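Local coordinates for protein N-ACETYLMURAMOYL-L-ALANINE AMIDASE CwlV (Paenibacillus polymyxa, PDB 1JWQ) that probably cleaves the amide bond between N-acetylmuramic acid and L-alanine in peptidoglycan through its zinc-binding catalytic domain, at residues Gln63-Ala68 / Arg132-Pro137; Thr94-Ser99 / Ile123-Phe128; Ser99-Phe104 / Met136-Leu141. All coordinates share one frame; numbering follows the deposited sequence.

Contact 1 of 3, residues Gln63-Ala68 / Arg132-Pro137; sequences QRVKVA and RETTMP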
loop_
_atom_site.group_PDB
_atom_site.type_symbol
_atom_site.label_atom_id
_atom_site.label_comp_id
_atom_site.label_asym_id
_atom_site.label_seq_id
_atom_site.Cartn_x
_atom_site.Cartn_y
_atom_site.Cartn_z
ATOM N N GLN A 63 4.086 -11.189 -11.647
ATOM C CA GLN A 63 3.442 -10.317 -12.620
ATOM C C GLN A 63 3.425 -8.862 -12.152
ATOM O O GLN A 63 3.629 -7.947 -12.951
ATOM C CB GLN A 63 2.013 -10.802 -12.895
ATOM N N ARG A 64 3.176 -8.654 -10.862
ATOM C CA ARG A 64 3.138 -7.308 -10.297
ATOM C C ARG A 64 4.518 -6.670 -10.398
ATOM O O ARG A 64 4.650 -5.487 -10.727
ATOM C CB ARG A 64 2.694 -7.366 -8.833
ATOM C CG ARG A 64 1.309 -7.968 -8.642
ATOM C CD ARG A 64 1.119 -8.513 -7.239
ATOM N NE ARG A 64 -0.119 -9.280 -7.133
ATOM C CZ ARG A 64 -1.296 -8.768 -6.790
ATOM N NH1 ARG A 64 -1.409 -7.476 -6.508
ATOM N NH2 ARG A 64 -2.364 -9.554 -6.727
ATOM N N VAL A 65 5.548 -7.458 -10.105
ATOM C CA VAL A 65 6.919 -6.963 -10.172
ATOM C C VAL A 65 7.303 -6.662 -11.620
ATOM O O VAL A 65 7.904 -5.625 -11.909
ATOM C CB VAL A 65 7.923 -7.996 -9.595
ATOM C CG1 VAL A 65 9.352 -7.548 -9.871
ATOM C CG2 VAL A 65 7.696 -8.164 -8.101
ATOM N N LYS A 66 6.934 -7.558 -12.529
ATOM C CA LYS A 66 7.271 -7.379 -13.938
ATOM C C LYS A 66 6.783 -6.047 -14.498
ATOM O O LYS A 66 7.487 -5.395 -15.270
ATOM C CB LYS A 66 6.718 -8.535 -14.773
ATOM C CG LYS A 66 7.188 -8.506 -16.225
ATOM C CD LYS A 66 7.118 -9.884 -16.872
ATOM C CE LYS A 66 5.705 -10.434 -16.892
ATOM N NZ LYS A 66 5.653 -11.776 -17.545
ATOM N N VAL A 67 5.581 -5.638 -14.111
ATOM C CA VAL A 67 5.043 -4.367 -14.579
ATOM C C VAL A 67 5.957 -3.229 -14.139
ATOM O O VAL A 67 6.320 -2.361 -14.931
ATOM C CB VAL A 67 3.635 -4.103 -14.002
ATOM C CG1 VAL A 67 3.161 -2.710 -14.398
ATOM C CG2 VAL A 67 2.665 -5.158 -14.501
ATOM N N ALA A 68 6.321 -3.236 -12.862
ATOM C CA ALA A 68 7.188 -2.204 -12.319
ATOM C C ALA A 68 8.531 -2.187 -13.038
ATOM O O ALA A 68 9.028 -1.126 -13.401
ATOM C CB ALA A 68 7.391 -2.423 -10.821
ATOM N N ARG A 132 11.084 -7.268 -2.798
ATOM C CA ARG A 132 12.394 -7.907 -2.879
ATOM C C ARG A 132 12.898 -7.994 -4.316
ATOM O O ARG A 132 14.051 -7.673 -4.598
ATOM C CB ARG A 132 12.328 -9.327 -2.318
ATOM C CG ARG A 132 13.613 -10.117 -2.528
ATOM C CD ARG A 132 13.472 -11.551 -2.048
ATOM N NE ARG A 132 12.526 -12.314 -2.858
ATOM C CZ ARG A 132 11.433 -12.903 -2.380
ATOM N NH1 ARG A 132 11.140 -12.818 -1.090
ATOM N NH2 ARG A 132 10.635 -13.582 -3.192
ATOM N N GLU A 133 12.023 -8.445 -5.211
ATOM C CA GLU A 133 12.368 -8.632 -6.615
ATOM C C GLU A 133 12.352 -7.360 -7.451
ATOM O O GLU A 133 12.865 -7.345 -8.570
ATOM C CB GLU A 133 11.453 -9.691 -7.231
ATOM C CG GLU A 133 11.560 -11.039 -6.526
ATOM C CD GLU A 133 12.977 -11.600 -6.543
ATOM O OE1 GLU A 133 13.395 -12.215 -5.538
ATOM O OE2 GLU A 133 13.670 -11.432 -7.565
ATOM N N THR A 134 11.764 -6.298 -6.912
ATOM C CA THR A 134 11.734 -5.021 -7.612
ATOM C C THR A 134 13.133 -4.424 -7.507
ATOM O O THR A 134 13.885 -4.761 -6.588
ATOM C CB THR A 134 10.714 -4.062 -6.977
ATOM O OG1 THR A 134 10.591 -4.356 -5.580
ATOM C CG2 THR A 134 9.354 -4.208 -7.657
ATOM N N THR A 135 13.485 -3.549 -8.445
ATOM C CA THR A 135 14.809 -2.933 -8.444
ATOM C C THR A 135 14.787 -1.444 -8.125
ATOM O O THR A 135 15.842 -0.823 -8.002
ATOM C CB THR A 135 15.515 -3.115 -9.797
ATOM O OG1 THR A 135 14.778 -2.423 -10.812
ATOM C CG2 THR A 135 15.607 -4.593 -10.158
ATOM N N MET A 136 13.593 -0.867 -8.022
ATOM C CA MET A 136 13.471 0.546 -7.685
ATOM C C MET A 136 12.994 0.614 -6.235
ATOM O O MET A 136 12.609 -0.408 -5.661
ATOM C CB MET A 136 12.457 1.248 -8.608
ATOM C CG MET A 136 10.983 0.875 -8.385
ATOM S SD MET A 136 10.522 -0.801 -8.894
ATOM C CE MET A 136 11.100 -0.818 -10.634
ATOM N N PRO A 137 13.022 1.808 -5.618
ATOM C CA PRO A 137 12.563 1.892 -4.227
ATOM C C PRO A 137 11.171 1.287 -4.130
ATOM O O PRO A 137 10.265 1.686 -4.858
ATOM C CB PRO A 137 12.585 3.391 -3.952
ATOM C CG PRO A 137 13.776 3.837 -4.747
ATOM C CD PRO A 137 13.580 3.097 -6.067
#
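Val65 turns CG1 anti to its backbone N (chi1 171°), and this methyl reaches from helix 61-70 to the loop after helix 129-132, where it lies 3.8 Å from Glu133 O. On the loop, Met136 sets CG between its backbone N and carbonyl carbon (chi1 71°), and further bends at chi2 and chi3 of this unbranched chain fold the thioether back toward Ala68. Val65 CG1 also rests 4.0 Å from Glu133 CB, against the base of a side chain whose carboxylate leads away to a salt bridge with Arg132, NE to OE1 2.8 Å. Thr134 presents its methyl, CG2 lying 4.0 Å from Val65 CG1 and 4.1 Å from Ala68 CB, while its hydroxyl is hydrogen-bonded to Val130 O. Helix and loop meet beside the start of strand 75-82 in this open alpha-beta-alpha domain, and Phe76 of that strand touches Ala68, Thr134 and Met136. The small alanine lets the sulfur come close, Ala68 CB to Met136 SD being 4.0 Å, and Met136 CE continues to 3.5 Å from Ala68 O.

Contact 2 of 3, residues Thr94-Ser99 / Ile123-Phe128; sequences TYYQRS and IRYGNF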
loop_
_atom_site.group_PDB
_atom_site.type_symbol
_atom_site.label_atom_id
_atom_site.label_comp_id
_atom_site.label_asym_id
_atom_site.label_seq_id
_atom_site.Cartn_x
_atom_site.Cartn_y
_atom_site.Cartn_z
ATOM N N THR A 94 5.100 -0.259 7.834
ATOM C CA THR A 94 5.666 0.020 6.519
ATOM C C THR A 94 6.856 -0.909 6.380
ATOM O O THR A 94 7.709 -0.941 7.258
ATOM C CB THR A 94 6.160 1.458 6.406
ATOM O OG1 THR A 94 5.044 2.353 6.505
ATOM C CG2 THR A 94 6.862 1.655 5.060
ATOM N N TYR A 95 6.894 -1.677 5.296
ATOM C CA TYR A 95 7.978 -2.627 5.056
ATOM C C TYR A 95 8.865 -2.294 3.863
ATOM O O TYR A 95 8.404 -1.753 2.859
ATOM C CB TYR A 95 7.413 -4.023 4.808
ATOM C CG TYR A 95 6.760 -4.659 5.999
ATOM C CD1 TYR A 95 5.405 -4.471 6.267
ATOM C CD2 TYR A 95 7.499 -5.468 6.857
ATOM C CE1 TYR A 95 4.802 -5.082 7.363
ATOM C CE2 TYR A 95 6.912 -6.081 7.949
ATOM C CZ TYR A 95 5.566 -5.887 8.197
ATOM O OH TYR A 95 4.982 -6.519 9.269
ATOM N N TYR A 96 10.140 -2.650 3.982
ATOM C CA TYR A 96 11.115 -2.473 2.912
ATOM C C TYR A 96 11.881 -3.796 2.946
ATOM O O TYR A 96 11.819 -4.516 3.947
ATOM C CB TYR A 96 12.085 -1.323 3.212
ATOM C CG TYR A 96 13.097 -1.666 4.282
ATOM C CD1 TYR A 96 12.771 -1.577 5.635
ATOM C CD2 TYR A 96 14.358 -2.160 3.941
ATOM C CE1 TYR A 96 13.677 -1.975 6.621
ATOM C CE2 TYR A 96 15.263 -2.561 4.914
ATOM C CZ TYR A 96 14.914 -2.467 6.251
ATOM O OH TYR A 96 15.802 -2.877 7.212
ATOM N N GLN A 97 12.590 -4.129 1.872
ATOM C CA GLN A 97 13.369 -5.369 1.846
ATOM C C GLN A 97 14.800 -5.088 1.420
ATOM O O GLN A 97 15.723 -5.796 1.819
ATOM C CB GLN A 97 12.742 -6.398 0.897
ATOM C CG GLN A 97 13.271 -7.837 1.049
ATOM C CD GLN A 97 14.591 -8.099 0.331
ATOM O OE1 GLN A 97 14.839 -7.581 -0.761
ATOM N NE2 GLN A 97 15.434 -8.934 0.933
ATOM N N ARG A 98 14.984 -4.042 0.623
ATOM C CA ARG A 98 16.313 -3.681 0.141
ATOM C C ARG A 98 16.792 -2.349 0.691
ATOM O O ARG A 98 15.999 -1.452 0.962
ATOM C CB ARG A 98 16.325 -3.634 -1.389
ATOM C CG ARG A 98 16.227 -5.000 -2.034
ATOM C CD ARG A 98 15.886 -4.910 -3.512
ATOM N NE ARG A 98 14.528 -4.421 -3.734
ATOM C CZ ARG A 98 14.226 -3.200 -4.164
ATOM N NH1 ARG A 98 15.192 -2.327 -4.424
ATOM N NH2 ARG A 98 12.955 -2.853 -4.338
ATOM N N SER A 99 18.102 -2.229 0.858
ATOM C CA SER A 99 18.689 -1.002 1.373
ATOM C C SER A 99 18.256 0.224 0.571
ATOM O O SER A 99 17.931 1.263 1.141
ATOM C CB SER A 99 20.218 -1.104 1.352
ATOM O OG SER A 99 20.805 0.125 1.744
ATOM N N ILE A 123 8.687 1.192 10.787
ATOM C CA ILE A 123 9.221 0.685 9.529
ATOM C C ILE A 123 9.975 -0.597 9.845
ATOM O O ILE A 123 10.838 -0.617 10.721
ATOM C CB ILE A 123 10.173 1.717 8.896
ATOM C CG1 ILE A 123 9.408 3.024 8.656
ATOM C CG2 ILE A 123 10.739 1.181 7.593
ATOM C CD1 ILE A 123 10.290 4.210 8.306
ATOM N N ARG A 124 9.648 -1.665 9.128
ATOM C CA ARG A 124 10.268 -2.958 9.384
ATOM C C ARG A 124 10.760 -3.655 8.128
ATOM O O ARG A 124 10.317 -3.359 7.021
ATOM C CB ARG A 124 9.252 -3.869 10.074
ATOM C CG ARG A 124 8.436 -3.169 11.152
ATOM C CD ARG A 124 7.410 -4.104 11.769
ATOM N NE ARG A 124 6.884 -3.556 13.014
ATOM C CZ ARG A 124 6.444 -4.293 14.027
ATOM N NH1 ARG A 124 6.464 -5.616 13.938
ATOM N NH2 ARG A 124 5.999 -3.710 15.132
ATOM N N TYR A 125 11.683 -4.592 8.314
ATOM C CA TYR A 125 12.194 -5.364 7.201
ATOM C C TYR A 125 11.168 -6.453 6.940
ATOM O O TYR A 125 10.634 -7.052 7.874
ATOM C CB TYR A 125 13.544 -6.007 7.541
ATOM C CG TYR A 125 13.972 -7.052 6.533
ATOM C CD1 TYR A 125 13.657 -8.400 6.714
ATOM C CD2 TYR A 125 14.661 -6.688 5.383
ATOM C CE1 TYR A 125 14.023 -9.359 5.770
ATOM C CE2 TYR A 125 15.030 -7.637 4.431
ATOM C CZ TYR A 125 14.708 -8.969 4.632
ATOM O OH TYR A 125 15.074 -9.901 3.694
ATOM N N GLY A 126 10.877 -6.688 5.668
ATOM C CA GLY A 126 9.926 -7.718 5.307
ATOM C C GLY A 126 10.386 -8.400 4.035
ATOM O O GLY A 126 10.582 -7.742 3.011
ATOM N N ASN A 127 10.582 -9.711 4.095
ATOM C CA ASN A 127 11.015 -10.448 2.920
ATOM C C ASN A 127 9.811 -10.817 2.067
ATOM O O ASN A 127 9.405 -11.974 2.008
ATOM C CB ASN A 127 11.786 -11.707 3.319
ATOM C CG ASN A 127 12.330 -12.452 2.117
ATOM O OD1 ASN A 127 12.766 -11.839 1.141
ATOM N ND2 ASN A 127 12.318 -13.776 2.182
ATOM N N PHE A 128 9.250 -9.813 1.401
ATOM C CA PHE A 128 8.080 -10.002 0.551
ATOM C C PHE A 128 8.485 -9.866 -0.910
ATOM O O PHE A 128 9.162 -8.913 -1.292
ATOM C CB PHE A 128 7.014 -8.964 0.912
ATOM C CG PHE A 128 6.650 -8.957 2.376
ATOM C CD1 PHE A 128 6.485 -7.756 3.058
ATOM C CD2 PHE A 128 6.486 -10.151 3.074
ATOM C CE1 PHE A 128 6.166 -7.739 4.412
ATOM C CE2 PHE A 128 6.167 -10.145 4.434
ATOM C CZ PHE A 128 6.007 -8.937 5.103
HETATM O O HOH W 1 6.827 -7.668 11.358
#
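Tyr96 and Tyr125 pair across two parallel strands, 94-96 and 123-125, that are joined by backbone hydrogen bonds. Arg124 N bonds to Thr94 O (2.8 Å), Tyr96 N to Arg124 O, and Gly126 N to Tyr96 O.

Two edge-to-face aromatic pairs follow. Phe128 brings CE1 over one face of the Tyr95 ring, 3.5 Å from Tyr95 CG, with the planes at 70°; Gly126 suits its place because a beta carbon there would clash with Tyr95 CD2. Where Thr94 and Ile123 also point, Tyr125 turns its edge toward the face of Tyr96, ring centroids 6.0 Å apart, and Ile123 CG2 lies 3.9 Å from Tyr96 CD1.

Among polar side chains, Gln97 runs beside Tyr125 and gives NE2-H to Tyr125 OH at 2.9 Å, the hydroxyl oxygen near the amide plane. With an alanine in place of Gln97, the Tyr125 hydroxyl would probably lose its amide donor and the ring be freer to turn. A water donates to Tyr95 OH, which also bonds to Glu93, and weakly accepts from Arg124 NH1; the firmer bond of that guanidinium is from NE to Arg121 O.

Helix 102-116 makes the beta-alpha-beta crossover between these strands and packs on Thr94 and Ile123; strand 138-145 flanks strand 92-96 antiparallel, and helix 129-132 follows Phe128, whose side chain is about 9 Å from the bound zinc ion.

Contact 3 of 3, residues Ser99-Phe104 / Met136-Leu141; sequences SASKAF and MPAVLL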
loop_
_atom_site.group_PDB
_atom_site.type_symbol
_atom_site.label_atom_id
_atom_site.label_comp_id
_atom_site.label_asym_id
_atom_site.label_seq_id
_atom_site.Cartn_x
_atom_site.Cartn_y
_atom_site.Cartn_z
ATOM N N SER A 99 18.102 -2.229 0.858
ATOM C CA SER A 99 18.689 -1.002 1.373
ATOM C C SER A 99 18.256 0.224 0.571
ATOM O O SER A 99 17.931 1.263 1.141
ATOM C CB SER A 99 20.218 -1.104 1.352
ATOM O OG SER A 99 20.805 0.125 1.744
ATOM N N ALA A 100 18.250 0.096 -0.753
ATOM C CA ALA A 100 17.882 1.197 -1.638
ATOM C C ALA A 100 16.438 1.676 -1.478
ATOM O O ALA A 100 16.062 2.714 -2.029
ATOM C CB ALA A 100 18.143 0.801 -3.094
ATOM N N SER A 101 15.637 0.926 -0.724
ATOM C CA SER A 101 14.234 1.279 -0.494
ATOM C C SER A 101 14.005 1.940 0.864
ATOM O O SER A 101 12.920 2.454 1.134
ATOM C CB SER A 101 13.351 0.026 -0.572
ATOM O OG SER A 101 13.411 -0.588 -1.846
ATOM N N LYS A 102 15.018 1.925 1.725
ATOM C CA LYS A 102 14.861 2.501 3.058
ATOM C C LYS A 102 14.528 3.990 3.089
ATOM O O LYS A 102 13.678 4.415 3.873
ATOM C CB LYS A 102 16.112 2.234 3.901
ATOM C CG LYS A 102 16.480 0.761 3.983
ATOM C CD LYS A 102 17.590 0.506 4.996
ATOM C CE LYS A 102 17.097 0.724 6.420
ATOM N NZ LYS A 102 18.144 0.407 7.431
ATOM N N ALA A 103 15.185 4.781 2.244
ATOM C CA ALA A 103 14.931 6.220 2.215
ATOM C C ALA A 103 13.466 6.469 1.899
ATOM O O ALA A 103 12.808 7.283 2.541
ATOM C CB ALA A 103 15.812 6.892 1.170
ATOM N N PHE A 104 12.963 5.754 0.902
ATOM C CA PHE A 104 11.574 5.889 0.500
ATOM C C PHE A 104 10.660 5.424 1.638
ATOM O O PHE A 104 9.660 6.069 1.934
ATOM C CB PHE A 104 11.333 5.077 -0.777
ATOM C CG PHE A 104 9.911 5.105 -1.271
ATOM C CD1 PHE A 104 9.130 6.254 -1.152
ATOM C CD2 PHE A 104 9.368 3.988 -1.890
ATOM C CE1 PHE A 104 7.820 6.280 -1.650
ATOM C CE2 PHE A 104 8.066 4.001 -2.392
ATOM C CZ PHE A 104 7.290 5.153 -2.270
ATOM N N MET A 136 13.593 -0.867 -8.022
ATOM C CA MET A 136 13.471 0.546 -7.685
ATOM C C MET A 136 12.994 0.614 -6.235
ATOM O O MET A 136 12.609 -0.408 -5.661
ATOM C CB MET A 136 12.457 1.248 -8.608
ATOM C CG MET A 136 10.983 0.875 -8.385
ATOM S SD MET A 136 10.522 -0.801 -8.894
ATOM C CE MET A 136 11.100 -0.818 -10.634
ATOM N N PRO A 137 13.022 1.808 -5.618
ATOM C CA PRO A 137 12.563 1.892 -4.227
ATOM C C PRO A 137 11.171 1.287 -4.130
ATOM O O PRO A 137 10.265 1.686 -4.858
ATOM C CB PRO A 137 12.585 3.391 -3.952
ATOM C CG PRO A 137 13.776 3.837 -4.747
ATOM C CD PRO A 137 13.580 3.097 -6.067
ATOM N N ALA A 138 11.004 0.317 -3.238
ATOM C CA ALA A 138 9.720 -0.353 -3.109
ATOM C C ALA A 138 9.355 -0.651 -1.673
ATOM O O ALA A 138 10.156 -1.192 -0.913
ATOM C CB ALA A 138 9.730 -1.655 -3.919
ATOM N N VAL A 139 8.131 -0.309 -1.304
ATOM C CA VAL A 139 7.673 -0.570 0.048
ATOM C C VAL A 139 6.308 -1.230 0.028
ATOM O O VAL A 139 5.561 -1.120 -0.946
ATOM C CB VAL A 139 7.593 0.726 0.879
ATOM C CG1 VAL A 139 8.981 1.368 0.977
ATOM C CG2 VAL A 139 6.598 1.692 0.250
ATOM N N LEU A 140 6.003 -1.943 1.102
ATOM C CA LEU A 140 4.715 -2.604 1.231
ATOM C C LEU A 140 4.097 -2.044 2.499
ATOM O O LEU A 140 4.714 -2.048 3.565
ATOM C CB LEU A 140 4.888 -4.120 1.333
ATOM C CG LEU A 140 3.581 -4.916 1.346
ATOM C CD1 LEU A 140 3.788 -6.269 0.671
ATOM C CD2 LEU A 140 3.100 -5.082 2.786
ATOM N N LEU A 141 2.881 -1.536 2.373
ATOM C CA LEU A 141 2.201 -0.942 3.506
ATOM C C LEU A 141 1.104 -1.843 4.042
ATOM O O LEU A 141 0.268 -2.323 3.289
ATOM C CB LEU A 141 1.591 0.402 3.092
ATOM C CG LEU A 141 2.495 1.358 2.303
ATOM C CD1 LEU A 141 1.699 2.611 1.946
ATOM C CD2 LEU A 141 3.728 1.719 3.123
HETATM O O HOH W 2 12.250 -2.917 -0.843
#
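Ser101 and Pro137 bring the backbones within 4.1 Å of each other, CA to CA, where the residues just ahead of Lys102 in the chain meet the start of strand 138-145. A hydrogen bond from backbone to side chain joins the segments: Ala138 N donates to Ser101 OG at 2.9 Å, with a nearly straight N-H...O angle of 168°. Ser101 holds OG beside its own backbone N and anti to its carbonyl carbon (chi1 -61°), and from there the hydroxyl reaches the strand. Serine fits because its short arm places one oxygen where it can serve as both acceptor and donor: it accepts the Ala138 amide and gives its proton to a water, 2.8 Å from Ser101 OG. That water in turn donates to Ala138 O at 2.7 Å, so both backbone polar atoms of Ala138 are tied to the serine, one directly and the other through water.

The apolar half belongs to Phe104, whose ring is carried toward the strand with CG anti to the backbone N (chi1 178°). Its CB lies 3.8 Å from Pro137 CB, the two side chains crossing at about a right angle, and Pro137 CG continues the contact to Ala100 O. Farther along the ring, Phe104 CE2 meets Val139 CG2 at 3.8 Å, while Val139 CG1 approaches CD2 of the same ring. A rigid proline and a branched valine thus offer compact surfaces to a broad aromatic group, and the amide of Ala138 lies at the ring's edge.

Strand 138-145 runs in the sheet between strands 75-82 and 92-96, bonded to Phe76 and Ser78 on one flank and to Tyr95 on the other. Phe104 also packs on Val75 and Val77 and meets the ring of Tyr175 from helix 158-176, which joins helix 102-116 in covering this face of the sheet.

Contacts 2 and 3 have centres about 7 Å apart, and that of contact 1 lies about 14 Å from contact 2 and 11 Å from contact 3. Along the chain come 63-68, then 94-99 and 99-104, which share Ser99, then 123-128, and finally 132-137 and 136-141, which share Met136 and Pro137. Contacts 2 and 3 therefore cross in sequence. Arg98 ties all three together through Met136 O. Contact 1 sets helix 61-70 against the loop before strand 138-145, contact 3 sets the start of helix 102-116 against that strand, and contact 2 pairs the sheet's edge strand with its neighbour; the same sheet's strand 75-82 carries the zinc ligand His80.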